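Microcin B17-processing protein McbC (Escherichia coli str. K-12 substr. MG1655, PDB 6GRH) is an FMN-binding oxidoreductase of the nitroreductase family needed to process the inactive microcin B17 precursor into the active antibiotic peptide. Local coordinates at residues 25-30 and 193-198; 117-122 and 218-223. One frame throughout, in Å; residues are numbered along the deposited sequence.

Contact 1 (25-30 and 193-198); sequences DFHVRG and IIFEKA
His27 and Phe195 meet as a T-shaped aromatic pair, with the rim of the phenyl ring turned onto one face of the imidazole. The ring centroids are 5.3 Å apart and the planes stand at 79°. Two carbons of the phenyl do the touching: CZ of Phe195 lies 4.0 Å from CD2 of His27, and CE1 of Phe195 comes equally close to CG of His27, so the phenyl edge sits over the CG-CD2 side of the imidazole rather than its middle. With CG anti to the backbone N (chi1 -179°), the His27 ring is carried off helix 17-27 toward the other segment. The hydrogen bond between ND1 and the hydroxyl of Tyr207 probably helps set the rotation of the ring. Over one face of the phenyl, toward its rim, lies CG2 of Ile193, about 4.0 Å above the plane. Ala255 of strand 254-263 touches both aromatic rings, and Arg208 of the second subunit packs on His27. Phe195 opens the short helix 195-199 directly after strand 187-194, with Ile194 at the N-cap position. The pair thus joins helix 17-27 to a strand-to-helix junction of the FMN-dependent nitroreductase fold, close to the subunit interface.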
ATOM      1  N   ASP D  25       6.393  -5.259  -0.941  1.00 24.23           N
ATOM      2  CA  ASP D  25       6.004  -4.393   0.144  1.00 25.35           C
ATOM      3  C   ASP D  25       4.998  -5.091   1.046  1.00 24.70           C
ATOM      4  O   ASP D  25       5.048  -4.922   2.244  1.00 24.76           O
ATOM      5  CB  ASP D  25       5.324  -3.128  -0.351  1.00 27.19           C
ATOM      6  CG  ASP D  25       6.274  -2.116  -0.923  1.00 29.56           C
ATOM      7  OD1 ASP D  25       7.516  -2.255  -0.782  1.00 29.34           O
ATOM      8  OD2 ASP D  25       5.730  -1.134  -1.524  1.00 32.54           O
ATOM      9  N   PHE D  26       4.021  -5.765   0.443  1.00 23.66           N
ATOM     10  CA  PHE D  26       3.014  -6.449   1.208  1.00 23.49           C
ATOM     11  C   PHE D  26       3.600  -7.658   1.923  1.00 22.95           C
ATOM     12  O   PHE D  26       3.389  -7.862   3.115  1.00 22.65           O
ATOM     13  CB  PHE D  26       1.871  -6.916   0.334  1.00 23.70           C
ATOM     14  CG  PHE D  26       0.847  -7.689   1.099  1.00 23.59           C
ATOM     15  CD1 PHE D  26      -0.013  -7.025   1.977  1.00 24.68           C
ATOM     16  CD2 PHE D  26       0.796  -9.065   1.006  1.00 23.27           C
ATOM     17  CE1 PHE D  26      -0.974  -7.728   2.702  1.00 24.94           C
ATOM     18  CE2 PHE D  26      -0.134  -9.770   1.726  1.00 24.36           C
ATOM     19  CZ  PHE D  26      -1.021  -9.103   2.579  1.00 24.78           C
ATOM     20  N   HIS D  27       4.325  -8.457   1.166  1.00 22.49           N
ATOM     21  CA  HIS D  27       4.928  -9.665   1.658  1.00 23.32           C
ATOM     22  C   HIS D  27       5.734  -9.454   2.960  1.00 23.03           C
ATOM     23  O   HIS D  27       5.561 -10.219   3.913  1.00 23.35           O
ATOM     24  CB  HIS D  27       5.854 -10.289   0.613  1.00 23.52           C
ATOM     25  CG  HIS D  27       6.473 -11.555   1.096  1.00 24.03           C
ATOM     26  ND1 HIS D  27       5.823 -12.763   1.016  1.00 24.36           N
ATOM     27  CD2 HIS D  27       7.653 -11.793   1.726  1.00 24.33           C
ATOM     28  CE1 HIS D  27       6.589 -13.699   1.551  1.00 25.66           C
ATOM     29  NE2 HIS D  27       7.701 -13.136   1.993  1.00 24.61           N
ATOM     30  N   VAL D  28       6.552  -8.401   3.005  0.50 22.91           N
ATOM     31  CA  VAL D  28       7.428  -8.148   4.159  0.50 23.10           C
ATOM     32  C   VAL D  28       6.685  -7.749   5.446  0.50 23.01           C
ATOM     33  O   VAL D  28       7.254  -7.805   6.528  0.50 22.94           O
ATOM     34  CB  VAL D  28       8.540  -7.119   3.844  0.50 23.33           C
ATOM     35  CG1 VAL D  28       8.025  -5.694   3.858  0.50 23.43           C
ATOM     36  CG2 VAL D  28       9.662  -7.265   4.851  0.50 23.83           C
ATOM     37  N   ARG D  29       5.426  -7.336   5.321  1.00 22.34           N
ATOM     38  CA  ARG D  29       4.578  -7.091   6.475  1.00 23.39           C
ATOM     39  C   ARG D  29       4.313  -8.340   7.325  1.00 23.57           C
ATOM     40  O   ARG D  29       4.089  -8.217   8.529  1.00 24.36           O
ATOM     41  CB  ARG D  29       3.237  -6.504   6.052  1.00 23.73           C
ATOM     42  CG  ARG D  29       3.344  -5.150   5.412  1.00 24.76           C
ATOM     43  CD  ARG D  29       1.947  -4.684   5.094  1.00 26.08           C
ATOM     44  NE  ARG D  29       1.867  -3.481   4.300  1.00 26.46           N
ATOM     45  CZ  ARG D  29       2.061  -2.240   4.732  1.00 28.79           C
ATOM     46  NH1 ARG D  29       2.425  -1.971   5.977  1.00 29.37           N
ATOM     47  NH2 ARG D  29       1.890  -1.235   3.876  1.00 29.75           N
ATOM     48  N   GLY D  30       4.371  -9.514   6.706  1.00 23.57           N
ATOM     49  CA  GLY D  30       4.196 -10.755   7.387  1.00 24.32           C
ATOM     50  C   GLY D  30       5.460 -11.445   7.870  1.00 24.86           C
ATOM     51  O   GLY D  30       5.364 -12.523   8.420  1.00 25.12           O
ATOM     52  N   ILE D 193       9.371 -18.819  -2.454  1.00 25.41           N
ATOM     53  CA  ILE D 193       8.775 -18.195  -3.615  1.00 25.01           C
ATOM     54  C   ILE D 193       9.829 -17.388  -4.384  1.00 24.98           C
ATOM     55  O   ILE D 193      10.545 -16.581  -3.793  1.00 25.33           O
ATOM     56  CB  ILE D 193       7.601 -17.266  -3.240  1.00 24.93           C
ATOM     57  CG1 ILE D 193       6.904 -16.748  -4.513  1.00 25.54           C
ATOM     58  CG2 ILE D 193       8.011 -16.101  -2.344  1.00 24.42           C
ATOM     59  CD1 ILE D 193       5.659 -15.959  -4.203  1.00 25.86           C
ATOM     60  N   ILE D 194       9.899 -17.598  -5.693  1.00 25.40           N
ATOM     61  CA  ILE D 194      10.658 -16.712  -6.571  1.00 25.52           C
ATOM     62  C   ILE D 194       9.677 -15.653  -7.062  1.00 24.81           C
ATOM     63  O   ILE D 194       8.809 -15.958  -7.879  1.00 25.08           O
ATOM     64  CB  ILE D 194      11.276 -17.480  -7.754  1.00 26.84           C
ATOM     65  CG1 ILE D 194      12.205 -18.563  -7.220  1.00 27.96           C
ATOM     66  CG2 ILE D 194      12.022 -16.506  -8.683  1.00 26.89           C
ATOM     67  CD1 ILE D 194      12.815 -19.398  -8.310  1.00 30.20           C
ATOM     68  N   PHE D 195       9.819 -14.422  -6.603  1.00 24.61           N
ATOM     69  CA  PHE D 195       8.763 -13.408  -6.830  1.00 24.92           C
ATOM     70  C   PHE D 195       8.438 -13.220  -8.293  1.00 24.47           C
ATOM     71  O   PHE D 195       7.273 -13.261  -8.691  1.00 23.12           O
ATOM     72  CB  PHE D 195       9.110 -12.062  -6.221  1.00 25.66           C
ATOM     73  CG  PHE D 195       9.128 -12.069  -4.715  1.00 26.86           C
ATOM     74  CD1 PHE D 195       7.952 -12.138  -3.995  1.00 27.42           C
ATOM     75  CD2 PHE D 195      10.333 -12.021  -4.024  1.00 28.20           C
ATOM     76  CE1 PHE D 195       7.966 -12.129  -2.603  1.00 28.42           C
ATOM     77  CE2 PHE D 195      10.354 -12.012  -2.628  1.00 29.27           C
ATOM     78  CZ  PHE D 195       9.160 -12.071  -1.924  1.00 28.17           C
ATOM     79  N   GLU D 196       9.473 -13.036  -9.097  1.00 24.14           N
ATOM     80  CA  GLU D 196       9.241 -12.724 -10.502  1.00 24.82           C
ATOM     81  C   GLU D 196       8.646 -13.887 -11.279  1.00 25.01           C
ATOM     82  O   GLU D 196       7.858 -13.649 -12.180  1.00 25.75           O
ATOM     83  CB  GLU D 196      10.511 -12.168 -11.153  1.00 25.39           C
ATOM     84  CG  GLU D 196      10.791 -10.750 -10.643  1.00 25.02           C
ATOM     85  CD  GLU D 196      11.864 -10.002 -11.417  1.00 25.84           C
ATOM     86  OE1 GLU D 196      11.789  -9.950 -12.672  1.00 26.64           O
ATOM     87  OE2 GLU D 196      12.747  -9.412 -10.759  1.00 25.82           O
ATOM     88  N   LYS D 197       8.974 -15.127 -10.918  1.00 25.94           N
ATOM     89  CA  LYS D 197       8.356 -16.296 -11.529  1.00 27.50           C
ATOM     90  C   LYS D 197       6.878 -16.409 -11.137  1.00 26.86           C
ATOM     91  O   LYS D 197       6.068 -16.843 -11.952  1.00 27.39           O
ATOM     92  CB  LYS D 197       9.088 -17.570 -11.162  1.00 30.28           C
ATOM     93  CG  LYS D 197       8.649 -18.748 -12.017  1.00 34.04           C
ATOM     94  CD  LYS D 197       9.839 -19.518 -12.511  1.00 37.29           C
ATOM     95  CE  LYS D 197       9.419 -20.807 -13.182  1.00 40.77           C
ATOM     96  NZ  LYS D 197       9.682 -22.018 -12.346  1.00 42.00           N
ATOM     97  N   ALA D 198       6.530 -16.015  -9.910  1.00 24.85           N
ATOM     98  CA  ALA D 198       5.109 -16.000  -9.491  1.00 24.70           C
ATOM     99  C   ALA D 198       4.277 -14.891 -10.147  1.00 24.08           C
ATOM    100  O   ALA D 198       3.063 -15.035 -10.280  1.00 24.49           O
ATOM    101  CB  ALA D 198       4.996 -15.901  -7.976  1.00 24.08           C
TER

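Contact 2 (117-122 and 218-223); sequences RRPYPS and YQNAVL. With FMN (flavin mononucleotide), chain O.
Asn220 reaches from helix 204-227 to the loop at Pro119, and Asn220 accounts for most of the surface that the contact buries. Its amide nitrogen ND2 donates a weak hydrogen bond to Pro119 O, long at 3.3 Å but nearly straight, with an N-H...O angle of 166°. The same nitrogen rests against the proline ring, 3.6 Å from CB of Pro119, so polar and nonpolar contacts converge on one atom. ND2 also bonds to Ala107 O, which leaves the amide spanning two backbone carbonyls. Pro119 O has a further partner in Gln219 NE2 of the second subunit. Tyr120 contributes less: its CB lies 4.2 Å from ND2 of Asn220, while its hydroxyl takes a hydrogen bond from Arg118 NH1, 3.1 Å from Tyr120 OH. The loop held here belongs to the FMN site. Upstream, in one of its two conformers Arg117 presents a guanidinium edge to the phosphate, NE and NH2 both donating to O3P of FMN. Downstream, Ser122 N makes a weak bond to the ribityl O3'. The contact therefore lies where the loop between helix 97-108 and strand 129-135 passes helix 204-227, from which Tyr218 and Ala221 pack onto strands 187-194 and 254-263.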
ATOM      1  N   ARG D 117       5.637 -33.989 -15.481  0.50 41.18           N
ATOM      2  CA  ARG D 117       4.489 -33.721 -14.633  0.50 39.74           C
ATOM      3  C   ARG D 117       4.905 -33.946 -13.174  0.50 38.83           C
ATOM      4  O   ARG D 117       5.867 -34.666 -12.904  0.50 39.59           O
ATOM      5  CB  ARG D 117       3.302 -34.566 -15.076  0.50 40.53           C
ATOM      6  CG  ARG D 117       2.898 -34.243 -16.523  0.50 40.92           C
ATOM      7  CD  ARG D 117       1.511 -34.744 -16.897  0.50 41.05           C
ATOM      8  NE  ARG D 117       0.500 -34.330 -15.931  0.50 40.11           N
ATOM      9  CZ  ARG D 117      -0.021 -35.145 -15.025  0.50 40.17           C
ATOM     10  NH1 ARG D 117       0.379 -36.406 -14.972  0.50 41.21           N
ATOM     11  NH2 ARG D 117      -0.927 -34.710 -14.174  0.50 39.31           N
ATOM     12  N   ARG D 118       4.265 -33.231 -12.259  1.00 37.20           N
ATOM     13  CA  ARG D 118       4.499 -33.384 -10.819  1.00 36.02           C
ATOM     14  C   ARG D 118       3.224 -33.819 -10.112  1.00 34.93           C
ATOM     15  O   ARG D 118       2.130 -33.645 -10.644  1.00 33.79           O
ATOM     16  CB  ARG D 118       4.962 -32.056 -10.249  1.00 35.65           C
ATOM     17  CG  ARG D 118       6.164 -31.486 -10.964  1.00 35.52           C
ATOM     18  CD  ARG D 118       6.680 -30.253 -10.239  1.00 33.90           C
ATOM     19  NE  ARG D 118       7.443 -29.427 -11.152  1.00 34.22           N
ATOM     20  CZ  ARG D 118       8.258 -28.440 -10.809  1.00 33.74           C
ATOM     21  NH1 ARG D 118       8.436 -28.091  -9.535  1.00 33.38           N
ATOM     22  NH2 ARG D 118       8.892 -27.788 -11.778  1.00 34.95           N
ATOM     23  N   PRO D 119       3.355 -34.363  -8.890  1.00 35.00           N
ATOM     24  CA  PRO D 119       2.186 -34.813  -8.111  1.00 34.26           C
ATOM     25  C   PRO D 119       1.352 -33.685  -7.499  1.00 32.83           C
ATOM     26  O   PRO D 119       0.484 -33.957  -6.664  1.00 31.99           O
ATOM     27  CB  PRO D 119       2.811 -35.690  -7.015  1.00 34.96           C
ATOM     28  CG  PRO D 119       4.196 -35.188  -6.871  1.00 34.94           C
ATOM     29  CD  PRO D 119       4.627 -34.714  -8.219  1.00 35.29           C
ATOM     30  N   TYR D 120       1.622 -32.438  -7.896  1.00 31.48           N
ATOM     31  CA  TYR D 120       0.811 -31.291  -7.485  1.00 30.98           C
ATOM     32  C   TYR D 120       0.695 -30.373  -8.702  1.00 30.96           C
ATOM     33  O   TYR D 120       1.644 -30.246  -9.482  1.00 31.23           O
ATOM     34  CB  TYR D 120       1.402 -30.583  -6.256  1.00 30.10           C
ATOM     35  CG  TYR D 120       2.788 -30.017  -6.462  1.00 29.62           C
ATOM     36  CD1 TYR D 120       3.917 -30.831  -6.414  1.00 29.97           C
ATOM     37  CD2 TYR D 120       2.964 -28.656  -6.711  1.00 28.37           C
ATOM     38  CE1 TYR D 120       5.182 -30.313  -6.628  1.00 29.56           C
ATOM     39  CE2 TYR D 120       4.218 -28.130  -6.920  1.00 28.20           C
ATOM     40  CZ  TYR D 120       5.322 -28.954  -6.886  1.00 29.09           C
ATOM     41  OH  TYR D 120       6.565 -28.399  -7.113  1.00 29.61           O
ATOM     42  N   PRO D 121      -0.484 -29.769  -8.897  1.00 30.92           N
ATOM     43  CA  PRO D 121      -0.673 -28.871 -10.036  1.00 30.43           C
ATOM     44  C   PRO D 121      -0.081 -27.481  -9.782  1.00 29.42           C
ATOM     45  O   PRO D 121       0.358 -27.178  -8.676  1.00 28.87           O
ATOM     46  CB  PRO D 121      -2.202 -28.815 -10.156  1.00 30.92           C
ATOM     47  CG  PRO D 121      -2.657 -28.882  -8.730  1.00 30.74           C
ATOM     48  CD  PRO D 121      -1.664 -29.774  -8.009  1.00 30.76           C
ATOM     49  N   SER D 122      -0.052 -26.643 -10.813  1.00 29.33           N
ATOM     50  CA  SER D 122       0.444 -25.265 -10.679  1.00 29.10           C
ATOM     51  C   SER D 122      -0.169 -24.388 -11.761  1.00 29.26           C
ATOM     52  O   SER D 122      -0.254 -24.804 -12.927  1.00 28.83           O
ATOM     53  CB  SER D 122       1.981 -25.236 -10.798  1.00 29.20           C
ATOM     54  OG  SER D 122       2.475 -23.915 -10.776  1.00 27.85           O
ATOM     55  N   TYR D 218       3.641 -28.791   0.709  1.00 28.93           N
ATOM     56  CA  TYR D 218       3.894 -29.325   2.044  1.00 29.26           C
ATOM     57  C   TYR D 218       2.867 -30.396   2.439  1.00 29.72           C
ATOM     58  O   TYR D 218       3.177 -31.279   3.243  1.00 29.53           O
ATOM     59  CB  TYR D 218       4.078 -28.244   3.112  1.00 28.34           C
ATOM     60  CG  TYR D 218       2.877 -27.438   3.572  1.00 27.99           C
ATOM     61  CD1 TYR D 218       1.766 -28.033   4.148  1.00 28.13           C
ATOM     62  CD2 TYR D 218       2.911 -26.042   3.516  1.00 27.26           C
ATOM     63  CE1 TYR D 218       0.695 -27.259   4.594  1.00 27.94           C
ATOM     64  CE2 TYR D 218       1.853 -25.258   3.972  1.00 27.12           C
ATOM     65  CZ  TYR D 218       0.754 -25.866   4.518  1.00 27.23           C
ATOM     66  OH  TYR D 218      -0.302 -25.094   4.946  1.00 27.06           O
ATOM     67  N   GLN D 219       1.668 -30.331   1.862  1.00 29.08           N
ATOM     68  CA  GLN D 219       0.640 -31.319   2.154  1.00 29.95           C
ATOM     69  C   GLN D 219       1.025 -32.694   1.607  1.00 30.73           C
ATOM     70  O   GLN D 219       0.857 -33.689   2.292  1.00 31.17           O
ATOM     71  CB  GLN D 219      -0.723 -30.884   1.603  1.00 30.20           C
ATOM     72  CG  GLN D 219      -1.890 -31.800   1.975  1.00 31.44           C
ATOM     73  CD  GLN D 219      -2.125 -31.977   3.478  1.00 32.29           C
ATOM     74  OE1 GLN D 219      -1.651 -31.181   4.309  1.00 31.73           O
ATOM     75  NE2 GLN D 219      -2.869 -33.048   3.838  1.00 32.60           N
ATOM     76  N   ASN D 220       1.550 -32.742   0.390  1.00 30.84           N
ATOM     77  CA  ASN D 220       2.135 -33.980  -0.149  1.00 32.16           C
ATOM     78  C   ASN D 220       3.223 -34.536   0.770  1.00 32.61           C
ATOM     79  O   ASN D 220       3.321 -35.760   0.969  1.00 33.96           O
ATOM     80  CB  ASN D 220       2.737 -33.762  -1.543  1.00 32.60           C
ATOM     81  CG  ASN D 220       1.741 -33.976  -2.650  1.00 33.29           C
ATOM     82  OD1 ASN D 220       0.548 -34.099  -2.400  1.00 33.87           O
ATOM     83  ND2 ASN D 220       2.235 -34.003  -3.901  1.00 33.78           N
ATOM     84  N   ALA D 221       4.042 -33.638   1.293  1.00 31.46           N
ATOM     85  CA  ALA D 221       5.095 -34.008   2.225  1.00 32.21           C
ATOM     86  C   ALA D 221       4.546 -34.552   3.555  1.00 32.46           C
ATOM     87  O   ALA D 221       5.072 -35.525   4.061  1.00 33.36           O
ATOM     88  CB  ALA D 221       6.052 -32.858   2.448  1.00 31.74           C
ATOM     89  N   VAL D 222       3.486 -33.950   4.086  1.00 32.26           N
ATOM     90  CA  VAL D 222       2.750 -34.486   5.262  1.00 32.87           C
ATOM     91  C   VAL D 222       2.293 -35.916   5.016  1.00 34.53           C
ATOM     92  O   VAL D 222       2.520 -36.815   5.845  1.00 36.53           O
ATOM     93  CB  VAL D 222       1.520 -33.617   5.636  1.00 32.07           C
ATOM     94  CG1 VAL D 222       0.637 -34.297   6.678  1.00 32.68           C
ATOM     95  CG2 VAL D 222       1.956 -32.242   6.148  1.00 31.28           C
ATOM     96  N   LEU D 223       1.649 -36.120   3.874  1.00 34.94           N
ATOM     97  CA  LEU D 223       1.083 -37.414   3.526  1.00 35.60           C
ATOM     98  C   LEU D 223       2.183 -38.457   3.274  1.00 36.04           C
ATOM     99  O   LEU D 223       2.093 -39.560   3.770  1.00 36.86           O
ATOM    100  CB  LEU D 223       0.132 -37.291   2.339  1.00 35.45           C
ATOM    101  CG  LEU D 223      -1.095 -36.396   2.551  1.00 35.28           C
ATOM    102  CD1 LEU D 223      -1.840 -36.218   1.229  1.00 35.24           C
ATOM    103  CD2 LEU D 223      -2.006 -36.926   3.651  1.00 36.29           C
TER
HETATM  104  N1  FMN O 401      -6.068 -24.442 -15.597  1.00 32.40           N
HETATM  105  C2  FMN O 401      -6.852 -23.738 -16.455  1.00 32.83           C
HETATM  106  O2  FMN O 401      -7.111 -24.261 -17.554  1.00 31.39           O
HETATM  107  N3  FMN O 401      -7.344 -22.512 -16.153  1.00 32.59           N
HETATM  108  C4  FMN O 401      -7.097 -21.911 -14.965  1.00 32.66           C
HETATM  109  O4  FMN O 401      -7.565 -20.783 -14.695  1.00 31.85           O
HETATM  110  C4A FMN O 401      -6.236 -22.608 -13.978  1.00 30.74           C
HETATM  111  N5  FMN O 401      -5.926 -22.071 -12.774  1.00 30.41           N
HETATM  112  C5A FMN O 401      -5.147 -22.747 -11.890  1.00 30.43           C
HETATM  113  C6  FMN O 401      -4.863 -22.167 -10.656  1.00 30.24           C
HETATM  114  C7  FMN O 401      -4.067 -22.820  -9.720  1.00 30.72           C
HETATM  115  C7M FMN O 401      -3.773 -22.164  -8.393  1.00 29.93           C
HETATM  116  C8  FMN O 401      -3.521 -24.167 -10.030  1.00 30.42           C
HETATM  117  C8M FMN O 401      -2.664 -24.884  -9.025  1.00 30.53           C
HETATM  118  C9  FMN O 401      -3.801 -24.765 -11.260  1.00 31.19           C
HETATM  119  C9A FMN O 401      -4.601 -24.106 -12.217  1.00 30.46           C
HETATM  120  N10 FMN O 401      -4.912 -24.682 -13.482  1.00 31.08           N
HETATM  121  C10 FMN O 401      -5.727 -23.947 -14.378  1.00 31.82           C
HETATM  122  C1' FMN O 401      -4.428 -26.008 -13.885  1.00 30.22           C
HETATM  123  C2' FMN O 401      -3.016 -25.900 -14.415  1.00 31.43           C
HETATM  124  O2' FMN O 401      -3.036 -25.228 -15.690  1.00 31.32           O
HETATM  125  C3' FMN O 401      -2.384 -27.295 -14.490  1.00 31.98           C
HETATM  126  O3' FMN O 401      -2.213 -27.820 -13.167  1.00 31.81           O
HETATM  127  C4' FMN O 401      -1.037 -27.305 -15.205  1.00 32.07           C
HETATM  128  O4' FMN O 401      -1.219 -26.894 -16.561  1.00 30.04           O
HETATM  129  C5' FMN O 401      -0.365 -28.676 -15.230  1.00 33.13           C
HETATM  130  O5' FMN O 401      -1.241 -29.614 -15.851  1.00 32.27           O
HETATM  131  P   FMN O 401      -1.726 -30.931 -15.079  1.00 34.54           P
HETATM  132  O1P FMN O 401      -2.478 -30.468 -13.854  1.00 33.53           O
HETATM  133  O2P FMN O 401      -2.630 -31.605 -16.093  1.00 34.57           O
HETATM  134  O3P FMN O 401      -0.429 -31.633 -14.821  1.00 32.35           O

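Overall arrangement
Contacts 1 and 2 have centres 21 Å apart and do not touch, their nearest atoms being about 6 Å from each other. Along the chain their segments alternate: 25-30, 117-122, 193-198, then 218-223. Helix 195-199 of contact 1 is followed directly by helix 204-227 of contact 2, and that long helix reaches both sites, since Tyr207 near its start bonds to His27. Strand 254-263 of the antiparallel sheet is likewise touched from both. Contact 1 brings helix 17-27 against the start of helix 195-199, whereas contact 2 joins the flavin-binding loop 117-122 to helix 204-227. Both also adjoin the second subunit, which supplies further hydrogen bonds to the FMN, making the cofactor site a shared product of the dimer.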